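Local coordinates for periplasmic binding protein (Sulfurospirillum deleyianum, PDB 4PAG) that probably captures a solute in the periplasm for an ABC transporter of the iron-siderophore and cobalamin uptake type, and holds a histidine in this crystal, at residues 34-39 against 129-134; 148-153 against 306-311. One frame throughout, in Å; residues are numbered along the deposited sequence.

How the contacts relate
Contact 1 packs helix 28-37 against helix 127-138, and contact 2 packs helix 141-163 against helix 297-309; along the chain the first closes before the second opens. Their centres lie about 11 Å apart, on the same side of the chain's centre. Helices 127-138 and 141-163 are consecutive in the chain and join the two contacts, which also meet where V36 CG1 lies 3.4 Å from F308 O. Between them the rings of F131 and F308 touch, F131 CZ to F308 CE2, at 3.9 Å. R143 of helix 141-163 bonds the carbonyls of both V36 and L307. Together they make one continuous patch of helix packing, buried at contact 1 and partly exposed at contact 2, built from residues that do not line the histidine pocket.

Contact 1 of 2, residues 34-39 against 129-134; sequences IYVIDD and EVFRYL
I37 and V36 both meet the ring of F131 at its edge, near the ring plane, so the aromatic is gripped along its rim by two aliphatic side chains from neighbouring turn positions. I37 CD1 sits 3.9 Å from F131 CD1, and V36 CG2 takes the next rim carbon, 4.0 Å from F131 CE1. Both aliphatic chains cross the phenylalanine side chain at a slant. I37 has CG1 anti to its own carbonyl carbon (chi1 -63°) and an extended second torsion, which carries CD1 well out from helix 28-37 and into the notch between F131 and L134. There CD1 also touches L134 CB at 3.8 Å, the two side chains running at about a right angle. Cutting I37 back to an alanine would probably open a gap between F131 and L134 and take away one of the two aliphatic groups at the ring's edge. The joint is wholly apolar helix-to-helix packing in the N-terminal part of a periplasmic binding protein, and each of its four touching residues is buried. M33, one turn earlier on helix 28-37, extends it along F131 and L134, while L147 of helix 141-163 also packs on F131. The polar groups keep to the margins. D38 is the first residue past the helix to leave helical geometry, although its N still donates to I34 O at 2.8 Å. On the side of helix 127-138 turned away from the joint, R132 NH1 bridges to E129 OE2 at 2.8 Å, three residues back. The bond is bent, with 138° at the hydrogen, and it reaches the carboxylate on its anti side from outside the plane.

Contact 2 of 2, residues 148-153 against 306-311; sequences ANMAQT and QLFFGV
The F308 ring meets M150, deposited as selenomethionine, with its edge: SE lies near the ring plane, 4.0 Å from F308 CE1 and 5.3 Å from the ring centroid, 89° off the normal. This is a Met-aromatic contact made at the ring edge, with the selenium facing the rim carbons and their hydrogens. The ring also stacks with F304, one turn earlier on its own helix, and meets F275 with the two planes nearly parallel. L307, the residue before F308 on helix 297-309, reaches M150 tip to tip. Its methyl CD2 nests in the curve of the longer chain, 3.9 Å from M150 CB and equally 3.9 Å from M150 CE. That curve comes from the torsions of M150: the chain runs extended from the backbone through CG, then turns at the selenium (chi3 -81°), folding CE back onto the leucine methyl while SE stays at the phenylalanine edge. Long helix 141-163 resembles the rigid helix that links the two lobes in this class of binding protein, and here the C-terminal part of helix 297-309 packs against it. L147, one turn before A151, packs on both L307 and F308, and R143 donates to L307 O. G310 follows with positive phi, the first residue beyond helix 297-309 to leave helical angles. Within helix 141-163, N149 O is gripped twice from opposite faces of its plane, by T153 N at 3.0 Å and T153 OG1 at 3.1 Å.

Contact 1 of 2, residues 34-39 against 129-134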
loop_
_atom_site.group_PDB
_atom_site.type_symbol
_atom_site.label_atom_id
_atom_site.label_comp_id
_atom_site.label_asym_id
_atom_site.label_seq_id
_atom_site.Cartn_x
_atom_site.Cartn_y
_atom_site.Cartn_z
ATOM N N ILE A 34 -9.985 5.907 -0.800
ATOM C CA ILE A 34 -11.321 6.471 -1.013
ATOM C C ILE A 34 -12.334 5.340 -1.199
ATOM O O ILE A 34 -13.457 5.421 -0.694
ATOM C CB ILE A 34 -11.367 7.420 -2.224
ATOM C CG1 ILE A 34 -10.493 8.656 -1.972
ATOM C CG2 ILE A 34 -12.803 7.851 -2.511
ATOM C CD1 ILE A 34 -10.220 9.495 -3.211
ATOM N N TYR A 35 -11.933 4.284 -1.909
ATOM C CA TYR A 35 -12.822 3.143 -2.128
ATOM C C TYR A 35 -13.389 2.608 -0.809
ATOM O O TYR A 35 -14.597 2.430 -0.682
ATOM C CB TYR A 35 -12.151 1.994 -2.910
ATOM C CG TYR A 35 -13.073 0.811 -2.916
ATOM C CD1 TYR A 35 -14.116 0.721 -3.832
ATOM C CD2 TYR A 35 -12.987 -0.154 -1.923
ATOM C CE1 TYR A 35 -15.026 -0.322 -3.776
ATOM C CE2 TYR A 35 -13.887 -1.193 -1.856
ATOM C CZ TYR A 35 -14.901 -1.280 -2.784
ATOM O OH TYR A 35 -15.784 -2.332 -2.710
ATOM N N VAL A 36 -12.521 2.342 0.164
ATOM C CA VAL A 36 -12.972 1.715 1.405
ATOM C C VAL A 36 -13.794 2.664 2.285
ATOM O O VAL A 36 -14.562 2.203 3.107
ATOM C CB VAL A 36 -11.824 1.044 2.217
ATOM C CG1 VAL A 36 -11.319 -0.196 1.486
ATOM C CG2 VAL A 36 -10.691 2.010 2.516
ATOM N N ILE A 37 -13.642 3.979 2.106
ATOM C CA ILE A 37 -14.506 4.941 2.790
ATOM C C ILE A 37 -15.872 4.965 2.089
ATOM O O ILE A 37 -16.901 4.688 2.710
ATOM C CB ILE A 37 -13.879 6.350 2.854
ATOM C CG1 ILE A 37 -12.590 6.315 3.674
ATOM C CG2 ILE A 37 -14.853 7.356 3.472
ATOM C CD1 ILE A 37 -11.751 7.567 3.533
ATOM N N ASP A 38 -15.878 5.274 0.797
ATOM C CA ASP A 38 -17.110 5.244 -0.001
ATOM C C ASP A 38 -16.747 5.361 -1.477
ATOM O O ASP A 38 -16.173 6.362 -1.896
ATOM C CB ASP A 38 -18.040 6.397 0.409
ATOM C CG ASP A 38 -19.367 6.386 -0.328
ATOM O OD1 ASP A 38 -19.731 5.363 -0.948
ATOM O OD2 ASP A 38 -20.054 7.422 -0.294
ATOM N N ASP A 39 -17.073 4.337 -2.259
ATOM C CA ASP A 39 -16.745 4.334 -3.686
ATOM C C ASP A 39 -17.722 5.154 -4.528
ATOM O O ASP A 39 -17.403 5.526 -5.661
ATOM C CB ASP A 39 -16.666 2.900 -4.214
ATOM C CG ASP A 39 -17.987 2.171 -4.144
ATOM O OD1 ASP A 39 -18.626 2.209 -3.068
ATOM O OD2 ASP A 39 -18.374 1.549 -5.156
ATOM N N GLU A 129 -5.031 9.375 11.137
ATOM C CA GLU A 129 -5.357 10.785 10.937
ATOM C C GLU A 129 -5.757 11.114 9.490
ATOM O O GLU A 129 -6.639 11.940 9.268
ATOM C CB GLU A 129 -4.235 11.693 11.446
ATOM C CG GLU A 129 -4.289 11.888 12.955
ATOM C CD GLU A 129 -5.576 12.566 13.418
ATOM O OE1 GLU A 129 -5.879 13.682 12.943
ATOM O OE2 GLU A 129 -6.289 11.984 14.254
ATOM N N VAL A 130 -5.153 10.435 8.518
ATOM C CA VAL A 130 -5.512 10.638 7.115
ATOM C C VAL A 130 -6.934 10.141 6.847
ATOM O O VAL A 130 -7.713 10.814 6.175
ATOM C CB VAL A 130 -4.494 9.980 6.161
ATOM C CG1 VAL A 130 -4.983 10.024 4.715
ATOM C CG2 VAL A 130 -3.147 10.683 6.280
ATOM N N PHE A 131 -7.279 8.974 7.388
ATOM C CA PHE A 131 -8.654 8.489 7.304
ATOM C C PHE A 131 -9.656 9.485 7.909
ATOM O O PHE A 131 -10.654 9.827 7.271
ATOM C CB PHE A 131 -8.798 7.116 7.971
ATOM C CG PHE A 131 -8.525 5.966 7.050
ATOM C CD1 PHE A 131 -9.377 5.704 5.991
ATOM C CD2 PHE A 131 -7.434 5.128 7.256
ATOM C CE1 PHE A 131 -9.149 4.636 5.141
ATOM C CE2 PHE A 131 -7.193 4.064 6.403
ATOM C CZ PHE A 131 -8.053 3.813 5.348
ATOM N N ARG A 132 -9.387 9.964 9.118
ATOM C CA ARG A 132 -10.281 10.946 9.749
ATOM C C ARG A 132 -10.426 12.231 8.904
ATOM O O ARG A 132 -11.524 12.765 8.739
ATOM C CB ARG A 132 -9.791 11.288 11.156
ATOM C CG ARG A 132 -9.868 10.108 12.107
ATOM C CD ARG A 132 -9.562 10.475 13.548
ATOM N NE ARG A 132 -9.402 9.247 14.321
ATOM C CZ ARG A 132 -8.245 8.737 14.741
ATOM N NH1 ARG A 132 -7.085 9.358 14.521
ATOM N NH2 ARG A 132 -8.256 7.595 15.416
ATOM N N TYR A 133 -9.308 12.712 8.378
ATOM C CA TYR A 133 -9.281 13.888 7.515
ATOM C C TYR A 133 -10.159 13.672 6.291
ATOM O O TYR A 133 -11.007 14.503 5.981
ATOM C CB TYR A 133 -7.843 14.179 7.098
ATOM C CG TYR A 133 -7.662 15.368 6.185
ATOM C CD1 TYR A 133 -7.693 16.660 6.688
ATOM C CD2 TYR A 133 -7.437 15.198 4.817
ATOM C CE1 TYR A 133 -7.512 17.753 5.858
ATOM C CE2 TYR A 133 -7.257 16.292 3.979
ATOM C CZ TYR A 133 -7.290 17.563 4.507
ATOM O OH TYR A 133 -7.108 18.666 3.697
ATOM N N LEU A 134 -9.975 12.545 5.607
ATOM C CA LEU A 134 -10.789 12.244 4.427
ATOM C C LEU A 134 -12.276 12.087 4.758
ATOM O O LEU A 134 -13.130 12.457 3.953
ATOM C CB LEU A 134 -10.249 11.016 3.689
ATOM C CG LEU A 134 -8.922 11.243 2.973
ATOM C CD1 LEU A 134 -8.518 9.998 2.204
ATOM C CD2 LEU A 134 -8.994 12.444 2.036
#

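Contact 2 of 2, residues 148-153 against 306-311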
loop_
_atom_site.group_PDB
_atom_site.type_symbol
_atom_site.label_atom_id
_atom_site.label_comp_id
_atom_site.label_asym_id
_atom_site.label_seq_id
_atom_site.Cartn_x
_atom_site.Cartn_y
_atom_site.Cartn_z
ATOM N N ALA A 148 -10.200 4.306 10.871
ATOM C CA ALA A 148 -9.106 4.931 11.594
ATOM C C ALA A 148 -8.847 4.254 12.932
ATOM O O ALA A 148 -7.702 4.063 13.313
ATOM C CB ALA A 148 -9.380 6.419 11.811
ATOM N N ASN A 149 -9.908 3.889 13.642
ATOM C CA ASN A 149 -9.751 3.255 14.947
ATOM C C ASN A 149 -9.085 1.879 14.862
ATOM O O ASN A 149 -8.203 1.575 15.664
ATOM C CB ASN A 149 -11.091 3.184 15.676
ATOM C CG ASN A 149 -11.473 4.509 16.307
ATOM O OD1 ASN A 149 -10.641 5.193 16.899
ATOM N ND2 ASN A 149 -12.728 4.889 16.168
HETATM N N MSE A 150 -9.482 1.067 13.886
HETATM C CA MSE A 150 -8.833 -0.241 13.660
HETATM C C MSE A 150 -7.398 -0.040 13.232
HETATM O O MSE A 150 -6.495 -0.723 13.724
HETATM C CB MSE A 150 -9.566 -1.124 12.649
HETATM C CG MSE A 150 -8.865 -2.486 12.544
HETATM SE SE MSE A 150 -9.850 -3.770 11.416
HETATM C CE MSE A 150 -11.155 -4.319 12.783
ATOM N N ALA A 151 -7.177 0.903 12.325
ATOM C CA ALA A 151 -5.835 1.274 11.916
ATOM C C ALA A 151 -4.974 1.623 13.135
ATOM O O ALA A 151 -3.875 1.076 13.307
ATOM C CB ALA A 151 -5.883 2.439 10.930
ATOM N N GLN A 152 -5.483 2.505 13.995
ATOM C CA GLN A 152 -4.724 2.936 15.171
ATOM C C GLN A 152 -4.356 1.755 16.074
ATOM O O GLN A 152 -3.204 1.627 16.510
ATOM C CB GLN A 152 -5.513 3.986 15.975
ATOM C CG GLN A 152 -4.700 4.656 17.072
ATOM C CD GLN A 152 -3.575 5.492 16.503
ATOM O OE1 GLN A 152 -3.806 6.578 15.977
ATOM N NE2 GLN A 152 -2.354 4.983 16.585
ATOM N N THR A 153 -5.326 0.891 16.345
ATOM C CA THR A 153 -5.094 -0.281 17.190
ATOM C C THR A 153 -4.035 -1.207 16.604
ATOM O O THR A 153 -3.101 -1.600 17.299
ATOM C CB THR A 153 -6.396 -1.070 17.392
ATOM O OG1 THR A 153 -7.334 -0.226 18.058
ATOM C CG2 THR A 153 -6.169 -2.334 18.224
ATOM N N GLN A 306 -13.447 -7.821 7.024
ATOM C CA GLN A 306 -14.847 -7.607 7.378
ATOM C C GLN A 306 -15.180 -6.127 7.405
ATOM O O GLN A 306 -16.166 -5.703 6.805
ATOM C CB GLN A 306 -15.187 -8.243 8.729
ATOM C CG GLN A 306 -16.686 -8.358 8.995
ATOM C CD GLN A 306 -17.327 -7.103 9.569
ATOM O OE1 GLN A 306 -16.672 -6.278 10.219
ATOM N NE2 GLN A 306 -18.635 -6.970 9.354
ATOM N N LEU A 307 -14.344 -5.348 8.073
ATOM C CA LEU A 307 -14.596 -3.918 8.261
ATOM C C LEU A 307 -14.262 -3.124 7.002
ATOM O O LEU A 307 -15.086 -2.327 6.524
ATOM C CB LEU A 307 -13.800 -3.384 9.456
ATOM C CG LEU A 307 -13.911 -1.877 9.721
ATOM C CD1 LEU A 307 -15.348 -1.491 10.050
ATOM C CD2 LEU A 307 -12.976 -1.446 10.835
ATOM N N PHE A 308 -13.067 -3.342 6.455
ATOM C CA PHE A 308 -12.608 -2.547 5.303
ATOM C C PHE A 308 -13.332 -2.878 4.003
ATOM O O PHE A 308 -13.640 -1.974 3.232
ATOM C CB PHE A 308 -11.079 -2.635 5.123
ATOM C CG PHE A 308 -10.320 -1.748 6.066
ATOM C CD1 PHE A 308 -10.172 -2.100 7.390
ATOM C CD2 PHE A 308 -9.804 -0.528 5.639
ATOM C CE1 PHE A 308 -9.501 -1.275 8.279
ATOM C CE2 PHE A 308 -9.126 0.297 6.516
ATOM C CZ PHE A 308 -8.976 -0.074 7.842
ATOM N N PHE A 309 -13.626 -4.157 3.769
ATOM C CA PHE A 309 -14.214 -4.595 2.501
ATOM C C PHE A 309 -15.646 -5.116 2.624
ATOM O O PHE A 309 -16.319 -5.290 1.613
ATOM C CB PHE A 309 -13.315 -5.645 1.829
ATOM C CG PHE A 309 -11.989 -5.097 1.376
ATOM C CD1 PHE A 309 -11.917 -4.277 0.254
ATOM C CD2 PHE A 309 -10.820 -5.371 2.075
ATOM C CE1 PHE A 309 -10.702 -3.749 -0.163
ATOM C CE2 PHE A 309 -9.603 -4.847 1.659
ATOM C CZ PHE A 309 -9.545 -4.034 0.540
ATOM N N GLY A 310 -16.118 -5.351 3.848
ATOM C CA GLY A 310 -17.447 -5.921 4.048
ATOM C C GLY A 310 -17.517 -7.370 3.601
ATOM O O GLY A 310 -18.569 -7.835 3.170
ATOM N N VAL A 311 -16.397 -8.084 3.705
ATOM C CA VAL A 311 -16.281 -9.439 3.174
ATOM C C VAL A 311 -15.933 -10.422 4.286
ATOM O O VAL A 311 -15.008 -10.185 5.061
ATOM C CB VAL A 311 -15.210 -9.510 2.074
ATOM C CG1 VAL A 311 -14.944 -10.951 1.665
ATOM C CG2 VAL A 311 -15.652 -8.693 0.866
#